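Local coordinates for putative peptide ABC-transport system periplasmic peptide-binding protein (Campylobacter jejuni, PDB 4OEV), which binds nickel(II) outside the cytoplasm as the solute-binding component of an ABC-type importer, a member of the family 5 solute-binding proteins, at residues A[64-69]-A[115-120]; A[84-89]-A[136-141]; A[250-255]-A[329-334]; A[255-260]-A[308-313]. One frame throughout, in Å; residues are numbered along the deposited sequence.

Contact 1. Residues A[64-69]-A[115-120]; sequences DIFLRD and PSHVKI
The rings of Phe-66 and His-117 stack offset, their side chains leaning in the same direction, with centroids 4.5 Å apart and planes at 24°. Phe-66 CE1 sits over the centre of the imidazole, 3.5 Å from His-117 CD2. The ring edge of His-117 turns to Asp-64. His-117 NE2 donates to Asp-64 OD1 at 2.7 Å, with the acceptor close to the ring plane and the oxygen met on its anti side. His-117 reaches both partners because its CG is anti to the backbone N (chi1 -179°).

Strands 62-67 and 117-122 run antiparallel here, the middle pair of a four-stranded sheet. Ile-65 and Val-118 form a hydrogen-bonded pair, with Ile-65 N to Val-118 O at 2.9 Å. Leu-67 N adds a bond to Ser-116 O. Beyond the strand end, a water joins Arg-68 O to Ser-116 OG. On the other face, Ile-65 CD1 meets Ile-120 CD1 at 3.6 Å, and helix 81-92 packs against Val-118 and Ile-120. The sheet thus has an apolar face against the helix and a polar, aromatic face. On the latter, stack and hydrogen bond together fix the imidazole, and the carboxylate probably raises its basicity.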
loop_
_atom_site.group_PDB
_atom_site.type_symbol
_atom_site.label_atom_id
_atom_site.label_comp_id
_atom_site.label_asym_id
_atom_site.label_seq_id
_atom_site.Cartn_x
_atom_site.Cartn_y
_atom_site.Cartn_z
ATOM N N ASP A 64 22.170 -6.094 16.320
ATOM C CA ASP A 64 23.366 -5.271 16.283
ATOM C C ASP A 64 23.513 -4.734 14.877
ATOM O O ASP A 64 23.673 -5.520 13.942
ATOM C CB ASP A 64 24.619 -6.062 16.672
ATOM C CG ASP A 64 24.734 -6.287 18.176
ATOM O OD1 ASP A 64 25.105 -5.336 18.894
ATOM O OD2 ASP A 64 24.480 -7.426 18.618
ATOM N N ILE A 65 23.399 -3.417 14.714
ATOM C CA ILE A 65 23.437 -2.827 13.370
ATOM C C ILE A 65 24.663 -1.917 13.187
ATOM O O ILE A 65 24.905 -1.040 14.019
ATOM C CB ILE A 65 22.179 -2.045 13.060
ATOM C CG1 ILE A 65 20.968 -2.949 13.245
ATOM C CG2 ILE A 65 22.235 -1.489 11.633
ATOM C CD1 ILE A 65 19.699 -2.355 12.712
ATOM N N PHE A 66 25.410 -2.140 12.099
ATOM C CA PHE A 66 26.648 -1.399 11.783
ATOM C C PHE A 66 26.454 -0.467 10.565
ATOM O O PHE A 66 26.038 -0.900 9.476
ATOM C CB PHE A 66 27.779 -2.405 11.560
ATOM C CG PHE A 66 27.967 -3.340 12.726
ATOM C CD1 PHE A 66 28.726 -2.963 13.829
ATOM C CD2 PHE A 66 27.372 -4.584 12.728
ATOM C CE1 PHE A 66 28.863 -3.818 14.921
ATOM C CE2 PHE A 66 27.493 -5.438 13.789
ATOM C CZ PHE A 66 28.252 -5.063 14.902
ATOM N N LEU A 67 26.729 0.818 10.777
ATOM C CA LEU A 67 26.349 1.869 9.828
ATOM C C LEU A 67 27.469 2.333 8.902
ATOM O O LEU A 67 28.638 2.203 9.265
ATOM C CB LEU A 67 25.844 3.066 10.612
ATOM C CG LEU A 67 24.817 2.647 11.675
ATOM C CD1 LEU A 67 24.435 3.838 12.484
ATOM C CD2 LEU A 67 23.577 2.062 10.928
ATOM N N ARG A 68 27.111 2.934 7.756
ATOM C CA ARG A 68 28.127 3.607 6.921
ATOM C C ARG A 68 28.632 4.864 7.639
ATOM O O ARG A 68 27.858 5.520 8.345
ATOM C CB ARG A 68 27.563 3.967 5.541
ATOM C CG ARG A 68 27.030 2.780 4.769
ATOM C CD ARG A 68 26.545 3.163 3.326
ATOM N NE ARG A 68 27.577 3.902 2.553
ATOM C CZ ARG A 68 27.859 3.710 1.264
ATOM N NH1 ARG A 68 28.797 4.435 0.657
ATOM N NH2 ARG A 68 27.233 2.776 0.573
ATOM N N ASP A 69 29.928 5.180 7.537
ATOM C CA ASP A 69 30.378 6.412 8.183
ATOM C C ASP A 69 30.490 7.548 7.174
ATOM O O ASP A 69 30.734 8.696 7.537
ATOM C CB ASP A 69 31.695 6.214 8.949
ATOM C CG ASP A 69 32.812 5.616 8.108
ATOM O OD1 ASP A 69 32.703 5.528 6.872
ATOM O OD2 ASP A 69 33.842 5.256 8.717
ATOM N N PRO A 115 30.026 4.964 17.298
ATOM C CA PRO A 115 29.360 5.915 16.387
ATOM C C PRO A 115 28.740 5.312 15.108
ATOM O O PRO A 115 28.020 5.991 14.358
ATOM C CB PRO A 115 30.496 6.879 16.033
ATOM C CG PRO A 115 31.368 6.858 17.266
ATOM C CD PRO A 115 31.360 5.437 17.721
ATOM N N SER A 116 29.051 4.042 14.867
ATOM C CA SER A 116 28.577 3.283 13.707
ATOM C C SER A 116 27.928 1.962 14.126
ATOM O O SER A 116 27.841 1.044 13.325
ATOM C CB SER A 116 29.767 3.010 12.772
ATOM O OG SER A 116 30.221 4.221 12.212
ATOM N N HIS A 117 27.533 1.858 15.399
ATOM C CA HIS A 117 27.031 0.616 15.983
ATOM C C HIS A 117 25.864 0.928 16.920
ATOM O O HIS A 117 26.044 1.589 17.946
ATOM C CB HIS A 117 28.115 -0.115 16.795
ATOM C CG HIS A 117 27.674 -1.423 17.397
ATOM N ND1 HIS A 117 28.414 -2.083 18.365
ATOM C CD2 HIS A 117 26.611 -2.223 17.133
ATOM C CE1 HIS A 117 27.800 -3.203 18.705
ATOM N NE2 HIS A 117 26.707 -3.317 17.964
ATOM N N VAL A 118 24.678 0.437 16.571
ATOM C CA VAL A 118 23.538 0.534 17.501
ATOM C C VAL A 118 23.124 -0.880 17.860
ATOM O O VAL A 118 23.313 -1.827 17.099
ATOM C CB VAL A 118 22.342 1.355 16.967
ATOM C CG1 VAL A 118 22.781 2.791 16.676
ATOM C CG2 VAL A 118 21.669 0.681 15.745
ATOM N N LYS A 119 22.666 -1.029 19.095
ATOM C CA LYS A 119 22.221 -2.302 19.598
ATOM C C LYS A 119 20.752 -2.101 19.944
ATOM O O LYS A 119 20.436 -1.420 20.920
ATOM C CB LYS A 119 23.038 -2.714 20.823
ATOM C CG LYS A 119 22.763 -4.096 21.376
ATOM C CD LYS A 119 23.569 -4.276 22.676
ATOM C CE LYS A 119 23.853 -5.729 22.966
ATOM N NZ LYS A 119 22.556 -6.465 23.061
ATOM N N ILE A 120 19.878 -2.717 19.157
ATOM C CA ILE A 120 18.438 -2.576 19.337
ATOM C C ILE A 120 17.949 -3.816 20.032
ATOM O O ILE A 120 18.218 -4.928 19.595
ATOM C CB ILE A 120 17.708 -2.400 17.979
ATOM C CG1 ILE A 120 18.302 -1.236 17.207
ATOM C CG2 ILE A 120 16.178 -2.219 18.193
ATOM C CD1 ILE A 120 17.988 -1.276 15.706
HETATM O O HOH W 1 28.222 5.186 10.863
#

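Contact 2. Residues A[84-89]-A[136-141]; sequences VKFSIE and GMLPKH
Ser-87 OG accepts the backbone N-H of Leu-138, with Leu-138 N 2.8 Å from Ser-87 OG and an N-H...O angle of 159°. This bond joins helix 81-92 to the loop that leads into helix 140-143. Leu-138 CB rests 3.6 Å from Ser-87 OG. Leu-138 CB also meets the edge of the Phe-86 ring, 4.0 Å from Phe-86 CE2. Over one face of that ring lies Lys-140 CA, a CH-pi contact 4.1 Å from the centroid. Lys-140 CB continues the packing onto Phe-86 CB, at 3.8 Å. The Phe-86 ring reaches this loop with CG anti to its backbone N (chi1 168°). On the other side of the serine, Met-137 bends at chi2 and chi3, and its SD comes 3.9 Å from Ser-87 CB.

Further out, Ser-87 OG also bonds to Asp-83 O, one helical turn back. Asp-83 OD1 takes the N-H of Lys-140, so helix 81-92 also holds the first turn of helix 140-143. The ammonium of Lys-140 leads away to a salt bridge with Glu-144. Leu-143 packs on Phe-86 and Leu-138. The buried serine hydroxyl therefore has two backbone partners, and it satisfies a loop N-H beside the apolar packing of Phe-86, Met-137 and Leu-138.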
loop_
_atom_site.group_PDB
_atom_site.type_symbol
_atom_site.label_atom_id
_atom_site.label_comp_id
_atom_site.label_asym_id
_atom_site.label_seq_id
_atom_site.Cartn_x
_atom_site.Cartn_y
_atom_site.Cartn_z
ATOM N N VAL A 84 19.729 7.396 14.073
ATOM C CA VAL A 84 19.079 6.127 14.072
ATOM C C VAL A 84 18.304 5.935 15.370
ATOM O O VAL A 84 17.170 5.473 15.364
ATOM C CB VAL A 84 20.089 5.015 13.863
ATOM C CG1 VAL A 84 19.431 3.664 13.930
ATOM C CG2 VAL A 84 20.800 5.200 12.518
ATOM N N LYS A 85 18.910 6.296 16.497
ATOM C CA LYS A 85 18.217 6.194 17.753
ATOM C C LYS A 85 17.111 7.220 17.829
ATOM O O LYS A 85 16.029 6.921 18.337
ATOM C CB LYS A 85 19.198 6.357 18.933
ATOM C CG LYS A 85 18.539 6.425 20.288
ATOM C CD LYS A 85 19.633 6.452 21.387
ATOM C CE LYS A 85 19.046 6.662 22.813
ATOM N NZ LYS A 85 18.343 5.469 23.340
ATOM N N PHE A 86 17.368 8.427 17.337
ATOM C CA PHE A 86 16.325 9.435 17.357
ATOM C C PHE A 86 15.107 8.936 16.538
ATOM O O PHE A 86 13.970 9.051 16.973
ATOM C CB PHE A 86 16.835 10.761 16.803
ATOM C CG PHE A 86 15.749 11.755 16.531
ATOM C CD1 PHE A 86 15.222 12.528 17.553
ATOM C CD2 PHE A 86 15.221 11.889 15.246
ATOM C CE1 PHE A 86 14.211 13.439 17.289
ATOM C CE2 PHE A 86 14.192 12.781 14.984
ATOM C CZ PHE A 86 13.682 13.553 15.996
ATOM N N SER A 87 15.386 8.410 15.346
ATOM C CA SER A 87 14.313 7.986 14.412
ATOM C C SER A 87 13.423 6.863 14.921
ATOM O O SER A 87 12.193 6.959 14.941
ATOM C CB SER A 87 14.959 7.557 13.098
ATOM O OG SER A 87 15.620 8.635 12.519
ATOM N N ILE A 88 14.051 5.770 15.300
ATOM C CA ILE A 88 13.337 4.626 15.807
ATOM C C ILE A 88 12.532 5.020 17.053
ATOM O O ILE A 88 11.375 4.677 17.170
ATOM C CB ILE A 88 14.339 3.531 16.188
ATOM C CG1 ILE A 88 14.817 2.741 14.989
ATOM C CG2 ILE A 88 13.769 2.607 17.202
ATOM C CD1 ILE A 88 15.899 1.748 15.409
ATOM N N GLU A 89 13.126 5.805 17.955
ATOM C CA GLU A 89 12.381 6.274 19.108
ATOM C C GLU A 89 11.230 7.190 18.705
ATOM O O GLU A 89 10.140 7.162 19.332
ATOM C CB GLU A 89 13.336 6.967 20.080
ATOM C CG GLU A 89 14.179 5.947 20.751
ATOM C CD GLU A 89 15.180 6.527 21.751
ATOM O OE1 GLU A 89 15.334 7.765 21.865
ATOM O OE2 GLU A 89 15.791 5.699 22.428
ATOM N N GLY A 136 12.751 5.601 5.805
ATOM C CA GLY A 136 13.768 6.640 5.839
ATOM C C GLY A 136 14.198 6.961 7.265
ATOM O O GLY A 136 13.408 6.788 8.197
ATOM N N MET A 137 15.463 7.381 7.445
ATOM C CA MET A 137 15.941 7.893 8.744
ATOM C C MET A 137 15.718 9.424 8.797
ATOM O O MET A 137 15.689 10.104 7.754
ATOM C CB MET A 137 17.408 7.510 8.971
ATOM C CG MET A 137 17.675 5.998 9.137
ATOM S SD MET A 137 16.962 5.297 10.643
ATOM C CE MET A 137 15.405 4.717 9.905
ATOM N N LEU A 138 15.434 9.927 9.987
ATOM C CA LEU A 138 15.199 11.352 10.222
ATOM C C LEU A 138 16.454 12.022 10.811
ATOM O O LEU A 138 17.232 11.356 11.486
ATOM C CB LEU A 138 14.066 11.571 11.212
ATOM C CG LEU A 138 12.694 11.065 10.752
ATOM C CD1 LEU A 138 11.765 11.074 11.944
ATOM C CD2 LEU A 138 12.223 11.989 9.674
ATOM N N PRO A 139 16.604 13.340 10.587
ATOM C CA PRO A 139 17.746 14.081 11.139
ATOM C C PRO A 139 17.506 14.633 12.533
ATOM O O PRO A 139 16.795 15.624 12.725
ATOM C CB PRO A 139 17.942 15.210 10.122
ATOM C CG PRO A 139 16.588 15.435 9.513
ATOM C CD PRO A 139 15.907 14.109 9.533
ATOM N N LYS A 140 18.142 13.987 13.501
ATOM C CA LYS A 140 18.104 14.446 14.892
ATOM C C LYS A 140 18.425 15.926 15.021
ATOM O O LYS A 140 17.698 16.661 15.680
ATOM C CB LYS A 140 19.059 13.616 15.731
ATOM C CG LYS A 140 19.179 14.055 17.186
ATOM C CD LYS A 140 19.879 12.988 17.973
ATOM C CE LYS A 140 19.978 13.321 19.461
ATOM N NZ LYS A 140 21.007 14.367 19.692
ATOM N N HIS A 141 19.475 16.388 14.336
ATOM C CA HIS A 141 19.948 17.757 14.552
ATOM C C HIS A 141 18.959 18.830 14.111
ATOM O O HIS A 141 19.154 20.009 14.469
ATOM C CB HIS A 141 21.304 17.989 13.840
ATOM C CG HIS A 141 21.203 18.031 12.351
ATOM N ND1 HIS A 141 21.372 16.911 11.566
ATOM C CD2 HIS A 141 20.945 19.053 11.497
ATOM C CE1 HIS A 141 21.222 17.240 10.291
ATOM N NE2 HIS A 141 20.954 18.533 10.220
#

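Contact 3. Residues A[250-255]-A[329-334]; sequences NEFLKD and KILEFE
An Asx turn at Asn-250 shapes the loop before helix 256-265, and this loop packs on strand 329-338 through Phe-252. Leu-331 CA stands over the centre of the Phe-252 ring, 4.1 Å from the centroid and 6° off the normal. The opposite face is covered by CG of Glu-251. Glu-332 O approaches the ring obliquely, 3.3 Å from Phe-252 CD2. Phe-252 and Leu-331 pass one another pointing opposite ways, and Leu-331 CD2 touches Phe-252 CB.

Leu-253 stands nearly perpendicular to Phe-333. Leu-253 CD2 lies over the centre of the Phe-333 ring, 4.0 Å from its centroid. With its CG between backbone N and carbonyl carbon (chi1 58°), Phe-333 presents a ring face to this methyl. Leu-262 of helix 256-265 packs on both side chains.

The turn itself is held by Asn-250 OD1, which accepts from Leu-253 N at 2.8 Å in the carbonyl plane and from Phe-252 N above it. Asn-250 ND2 reaches the strand through a water that donates to Glu-332 O. At the outer end, Lys-329 NZ makes a salt bridge with Glu-251 OE1 at 3.1 Å, met on the syn side. A second water accepts from Lys-329 NZ and bonds weakly to Glu-251 OE2. The amide thus spends its oxygen on the loop and its nitrogen on the bridge to the strand, while the exposed ion pair borders the aromatic packing.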
loop_
_atom_site.group_PDB
_atom_site.type_symbol
_atom_site.label_atom_id
_atom_site.label_comp_id
_atom_site.label_asym_id
_atom_site.label_seq_id
_atom_site.Cartn_x
_atom_site.Cartn_y
_atom_site.Cartn_z
ATOM N N ASN A 250 -22.916 -1.738 9.053
ATOM C CA ASN A 250 -24.176 -1.744 8.259
ATOM C C ASN A 250 -25.103 -2.862 8.714
ATOM O O ASN A 250 -24.643 -3.984 8.912
ATOM C CB ASN A 250 -23.820 -1.885 6.763
ATOM C CG ASN A 250 -25.074 -1.984 5.879
ATOM O OD1 ASN A 250 -25.565 -3.082 5.669
ATOM N ND2 ASN A 250 -25.579 -0.858 5.381
ATOM N N GLU A 251 -26.412 -2.594 8.852
ATOM C CA GLU A 251 -27.333 -3.579 9.460
ATOM C C GLU A 251 -27.421 -4.891 8.655
ATOM O O GLU A 251 -27.543 -5.983 9.224
ATOM C CB GLU A 251 -28.754 -2.975 9.632
ATOM C CG GLU A 251 -29.430 -2.588 8.305
ATOM C CD GLU A 251 -30.908 -2.214 8.462
ATOM O OE1 GLU A 251 -31.662 -2.991 9.104
ATOM O OE2 GLU A 251 -31.301 -1.134 7.959
ATOM N N PHE A 252 -27.243 -4.804 7.333
ATOM C CA PHE A 252 -27.290 -6.002 6.523
ATOM C C PHE A 252 -25.932 -6.639 6.411
ATOM O O PHE A 252 -25.791 -7.865 6.569
ATOM C CB PHE A 252 -27.820 -5.698 5.085
ATOM C CG PHE A 252 -29.146 -5.034 5.080
ATOM C CD1 PHE A 252 -30.262 -5.699 5.598
ATOM C CD2 PHE A 252 -29.300 -3.741 4.571
ATOM C CE1 PHE A 252 -31.512 -5.089 5.627
ATOM C CE2 PHE A 252 -30.561 -3.120 4.563
ATOM C CZ PHE A 252 -31.665 -3.786 5.116
ATOM N N LEU A 253 -24.925 -5.826 6.094
ATOM C CA LEU A 253 -23.593 -6.357 5.848
ATOM C C LEU A 253 -22.960 -6.942 7.131
ATOM O O LEU A 253 -22.092 -7.811 7.031
ATOM C CB LEU A 253 -22.655 -5.275 5.232
ATOM C CG LEU A 253 -23.097 -4.755 3.848
ATOM C CD1 LEU A 253 -21.995 -3.817 3.317
ATOM C CD2 LEU A 253 -23.441 -5.855 2.807
ATOM N N LYS A 254 -23.419 -6.538 8.326
ATOM C CA LYS A 254 -22.819 -7.179 9.507
ATOM C C LYS A 254 -23.081 -8.694 9.531
ATOM O O LYS A 254 -22.329 -9.446 10.129
ATOM C CB LYS A 254 -23.348 -6.561 10.769
ATOM C CG LYS A 254 -24.879 -6.742 10.989
ATOM C CD LYS A 254 -25.263 -6.296 12.402
ATOM C CE LYS A 254 -24.614 -4.962 12.745
ATOM N NZ LYS A 254 -25.018 -4.407 14.065
ATOM N N ASP A 255 -24.165 -9.129 8.884
ATOM C CA ASP A 255 -24.604 -10.513 8.936
ATOM C C ASP A 255 -23.702 -11.441 8.136
ATOM O O ASP A 255 -23.526 -11.299 6.915
ATOM C CB ASP A 255 -26.066 -10.637 8.391
ATOM C CG ASP A 255 -26.682 -12.010 8.623
ATOM O OD1 ASP A 255 -25.963 -13.053 8.559
ATOM O OD2 ASP A 255 -27.918 -12.068 8.841
ATOM N N LYS A 329 -38.002 -4.506 5.222
ATOM C CA LYS A 329 -36.844 -3.792 4.641
ATOM C C LYS A 329 -36.169 -4.585 3.540
ATOM O O LYS A 329 -35.743 -5.706 3.774
ATOM C CB LYS A 329 -35.776 -3.486 5.710
ATOM C CG LYS A 329 -36.223 -2.579 6.832
ATOM C CD LYS A 329 -35.218 -2.703 7.992
ATOM C CE LYS A 329 -35.389 -1.614 9.035
ATOM N NZ LYS A 329 -34.353 -1.785 10.126
ATOM N N ILE A 330 -36.003 -4.011 2.350
ATOM C CA ILE A 330 -35.265 -4.765 1.326
ATOM C C ILE A 330 -33.761 -4.727 1.618
ATOM O O ILE A 330 -33.237 -3.769 2.193
ATOM C CB ILE A 330 -35.545 -4.268 -0.128
ATOM C CG1 ILE A 330 -34.926 -2.907 -0.359
ATOM C CG2 ILE A 330 -37.093 -4.268 -0.454
ATOM C CD1 ILE A 330 -34.631 -2.628 -1.849
ATOM N N LEU A 331 -33.081 -5.827 1.304
ATOM C CA LEU A 331 -31.650 -5.924 1.477
ATOM C C LEU A 331 -30.990 -5.029 0.435
ATOM O O LEU A 331 -30.915 -5.401 -0.745
ATOM C CB LEU A 331 -31.172 -7.377 1.332
ATOM C CG LEU A 331 -29.852 -7.765 2.060
ATOM C CD1 LEU A 331 -29.573 -9.270 1.966
ATOM C CD2 LEU A 331 -28.687 -7.041 1.439
ATOM N N GLU A 332 -30.565 -3.838 0.857
ATOM C CA GLU A 332 -29.933 -2.864 -0.043
ATOM C C GLU A 332 -28.865 -2.045 0.665
ATOM O O GLU A 332 -28.879 -1.925 1.885
ATOM C CB GLU A 332 -30.963 -1.899 -0.654
ATOM C CG GLU A 332 -31.425 -0.768 0.252
ATOM C CD GLU A 332 -32.533 0.068 -0.390
ATOM O OE1 GLU A 332 -32.531 0.204 -1.637
ATOM O OE2 GLU A 332 -33.411 0.578 0.353
ATOM N N PHE A 333 -27.945 -1.473 -0.107
ATOM C CA PHE A 333 -26.835 -0.728 0.478
ATOM C C PHE A 333 -26.068 0.010 -0.621
ATOM O O PHE A 333 -26.312 -0.217 -1.813
ATOM C CB PHE A 333 -25.901 -1.660 1.275
ATOM C CG PHE A 333 -25.333 -2.787 0.463
ATOM C CD1 PHE A 333 -24.141 -2.622 -0.207
ATOM C CD2 PHE A 333 -26.006 -4.004 0.347
ATOM C CE1 PHE A 333 -23.617 -3.658 -0.981
ATOM C CE2 PHE A 333 -25.500 -5.053 -0.424
ATOM C CZ PHE A 333 -24.296 -4.876 -1.103
ATOM N N GLU A 334 -25.172 0.919 -0.242
ATOM C CA GLU A 334 -24.441 1.663 -1.271
ATOM C C GLU A 334 -23.081 1.069 -1.533
ATOM O O GLU A 334 -22.457 0.518 -0.625
ATOM C CB GLU A 334 -24.290 3.117 -0.880
ATOM C CG GLU A 334 -25.607 3.815 -0.744
ATOM C CD GLU A 334 -25.471 5.196 -0.168
ATOM O OE1 GLU A 334 -26.437 5.962 -0.344
ATOM O OE2 GLU A 334 -24.414 5.496 0.475
HETATM O O HOH W 2 -28.134 -0.279 4.072
HETATM O O HOH W 3 -32.076 0.125 10.123
#

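Contact 4. Residues A[255-260]-A[308-313]; sequences DLKVRQ and EDLLVS
Lys-257 reaches along an antiparallel helix pair to the end of helix 304-313. The axes of the short segments 256-260 and 308-313 approach to 8.6 Å, with their directions at 165°. Lys-257 CB is 4.0 Å from Leu-310 O. Its CG is anti to the carbonyl carbon (chi1 -72°), and Lys-257 CG passes Leu-310 CD2 at 4.2 Å. The chain then runs extended. Lys-257 CD packs on Ser-313 OG at 3.7 Å, and CE follows the same hydroxyl more closely. At the tip, Lys-257 NZ donates to both Ser-313 OG, at 3.1 Å, and Ser-313 O, at 3.2 Å. The carbonyl is met from above its plane. Ser-313 is the last residue of its helix, so the ammonium would be favoured there by the helix dipole.

The apolar part of the interface lies further along. Leu-310 CD1 rests 3.9 Å from Gln-260 CB, and the two side chains are set nearly square to each other. Leu-310 CD2 touches Gln-260 OE1. Leu-310 also packs on Ala-261 and Tyr-264 of helix 256-265. On the inner side, Val-258 CG2 meets Leu-311 CD2. Leu-331 of strand 329-338 packs against both, so the helix pair rests on the sheet there. The start of helix 256-265 is closed by its N-cap, Asp-255, whose OD1 accepts from Lys-257 N at 2.8 Å.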
loop_
_atom_site.group_PDB
_atom_site.type_symbol
_atom_site.label_atom_id
_atom_site.label_comp_id
_atom_site.label_asym_id
_atom_site.label_seq_id
_atom_site.Cartn_x
_atom_site.Cartn_y
_atom_site.Cartn_z
ATOM N N ASP A 255 -24.165 -9.129 8.884
ATOM C CA ASP A 255 -24.604 -10.513 8.936
ATOM C C ASP A 255 -23.702 -11.441 8.136
ATOM O O ASP A 255 -23.526 -11.299 6.915
ATOM C CB ASP A 255 -26.066 -10.637 8.391
ATOM C CG ASP A 255 -26.682 -12.010 8.623
ATOM O OD1 ASP A 255 -25.963 -13.053 8.559
ATOM O OD2 ASP A 255 -27.918 -12.068 8.841
ATOM N N LEU A 256 -23.183 -12.443 8.817
ATOM C CA LEU A 256 -22.250 -13.398 8.195
ATOM C C LEU A 256 -22.841 -14.040 6.927
ATOM O O LEU A 256 -22.193 -14.109 5.866
ATOM C CB LEU A 256 -21.893 -14.480 9.198
ATOM C CG LEU A 256 -21.078 -15.621 8.590
ATOM C CD1 LEU A 256 -19.721 -15.087 8.086
ATOM C CD2 LEU A 256 -20.877 -16.692 9.639
ATOM N N LYS A 257 -24.078 -14.499 7.018
ATOM C CA LYS A 257 -24.710 -15.139 5.852
ATOM C C LYS A 257 -24.837 -14.179 4.682
ATOM O O LYS A 257 -24.738 -14.587 3.532
ATOM C CB LYS A 257 -26.095 -15.685 6.216
ATOM C CG LYS A 257 -26.046 -16.940 7.122
ATOM C CD LYS A 257 -27.473 -17.289 7.670
ATOM C CE LYS A 257 -27.456 -18.484 8.641
ATOM N NZ LYS A 257 -28.784 -18.733 9.323
ATOM N N VAL A 258 -25.106 -12.911 4.970
ATOM C CA VAL A 258 -25.234 -11.907 3.901
ATOM C C VAL A 258 -23.877 -11.688 3.199
ATOM O O VAL A 258 -23.772 -11.691 1.978
ATOM C CB VAL A 258 -25.743 -10.580 4.480
ATOM C CG1 VAL A 258 -25.561 -9.407 3.459
ATOM C CG2 VAL A 258 -27.204 -10.740 4.962
ATOM N N ARG A 259 -22.810 -11.556 3.981
ATOM C CA ARG A 259 -21.503 -11.342 3.406
ATOM C C ARG A 259 -21.052 -12.580 2.618
ATOM O O ARG A 259 -20.464 -12.452 1.540
ATOM C CB ARG A 259 -20.483 -11.002 4.512
ATOM C CG ARG A 259 -20.578 -9.588 4.982
ATOM C CD ARG A 259 -19.580 -9.331 6.059
ATOM N NE ARG A 259 -20.018 -9.820 7.379
ATOM C CZ ARG A 259 -19.378 -10.740 8.096
ATOM N NH1 ARG A 259 -19.875 -11.057 9.288
ATOM N NH2 ARG A 259 -18.246 -11.346 7.651
ATOM N N GLN A 260 -21.363 -13.778 3.115
ATOM C CA GLN A 260 -21.017 -14.963 2.345
ATOM C C GLN A 260 -21.843 -15.017 1.041
ATOM O O GLN A 260 -21.361 -15.372 -0.032
ATOM C CB GLN A 260 -21.277 -16.217 3.169
ATOM C CG GLN A 260 -20.471 -16.295 4.455
ATOM C CD GLN A 260 -20.870 -17.508 5.298
ATOM O OE1 GLN A 260 -22.060 -17.784 5.483
ATOM N NE2 GLN A 260 -19.880 -18.220 5.822
ATOM N N GLU A 308 -28.538 -17.241 -2.924
ATOM C CA GLU A 308 -29.945 -17.127 -2.597
ATOM C C GLU A 308 -30.338 -18.024 -1.425
ATOM O O GLU A 308 -31.023 -17.570 -0.534
ATOM C CB GLU A 308 -30.820 -17.430 -3.853
ATOM C CG GLU A 308 -30.755 -16.268 -4.821
ATOM C CD GLU A 308 -31.620 -16.445 -6.057
ATOM O OE1 GLU A 308 -32.237 -17.516 -6.206
ATOM O OE2 GLU A 308 -31.660 -15.509 -6.880
ATOM N N ASP A 309 -29.860 -19.264 -1.394
ATOM C CA ASP A 309 -30.141 -20.160 -0.278
ATOM C C ASP A 309 -29.668 -19.546 1.058
ATOM O O ASP A 309 -30.339 -19.682 2.096
ATOM C CB ASP A 309 -29.462 -21.519 -0.500
ATOM C CG ASP A 309 -30.097 -22.317 -1.614
ATOM O OD1 ASP A 309 -31.135 -21.873 -2.155
ATOM O OD2 ASP A 309 -29.539 -23.381 -1.969
ATOM N N LEU A 310 -28.534 -18.850 1.020
ATOM C CA LEU A 310 -27.996 -18.227 2.211
ATOM C C LEU A 310 -28.860 -17.069 2.665
ATOM O O LEU A 310 -29.057 -16.875 3.877
ATOM C CB LEU A 310 -26.564 -17.713 1.982
ATOM C CG LEU A 310 -25.436 -18.742 2.123
ATOM C CD1 LEU A 310 -24.143 -18.188 1.515
ATOM C CD2 LEU A 310 -25.233 -19.068 3.582
ATOM N N LEU A 311 -29.326 -16.259 1.721
ATOM C CA LEU A 311 -30.167 -15.118 2.108
ATOM C C LEU A 311 -31.545 -15.632 2.658
ATOM O O LEU A 311 -32.082 -15.066 3.612
ATOM C CB LEU A 311 -30.380 -14.152 0.932
ATOM C CG LEU A 311 -29.129 -13.385 0.472
ATOM C CD1 LEU A 311 -29.497 -12.436 -0.646
ATOM C CD2 LEU A 311 -28.512 -12.572 1.636
ATOM N N VAL A 312 -32.098 -16.693 2.079
ATOM C CA VAL A 312 -33.332 -17.286 2.655
ATOM C C VAL A 312 -33.026 -17.698 4.101
ATOM O O VAL A 312 -33.712 -17.243 5.043
ATOM C CB VAL A 312 -33.813 -18.477 1.837
ATOM C CG1 VAL A 312 -34.958 -19.264 2.536
ATOM C CG2 VAL A 312 -34.306 -17.976 0.492
ATOM N N SER A 313 -31.906 -18.408 4.272
ATOM C CA SER A 313 -31.489 -18.873 5.576
ATOM C C SER A 313 -31.305 -17.738 6.572
ATOM O O SER A 313 -31.509 -17.941 7.764
ATOM C CB SER A 313 -30.200 -19.671 5.461
ATOM O OG SER A 313 -29.730 -20.085 6.727
#

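Overall arrangement
Contacts 1 and 2 lie on one side of the chain's centre, contacts 3 and 4 on the other. Contact 2 is buried; the other three are partly buried and reach the surface. Contacts 1 and 2 share a core: Val-84 and Ile-88 of helix 81-92 pack on Leu-67, Val-118 and Ile-120 of the sheet. Contacts 3 and 4 share Asp-255, and Lys-254 O probably bonds to Arg-259 NH1 between them. Contact 4 is nested in the loop closed by contact 3. Contact 1 is built on strand pairing, contact 2 on a serine-to-backbone bond. Contacts 3 and 4 place lysine tips at the outer edge of apolar packing.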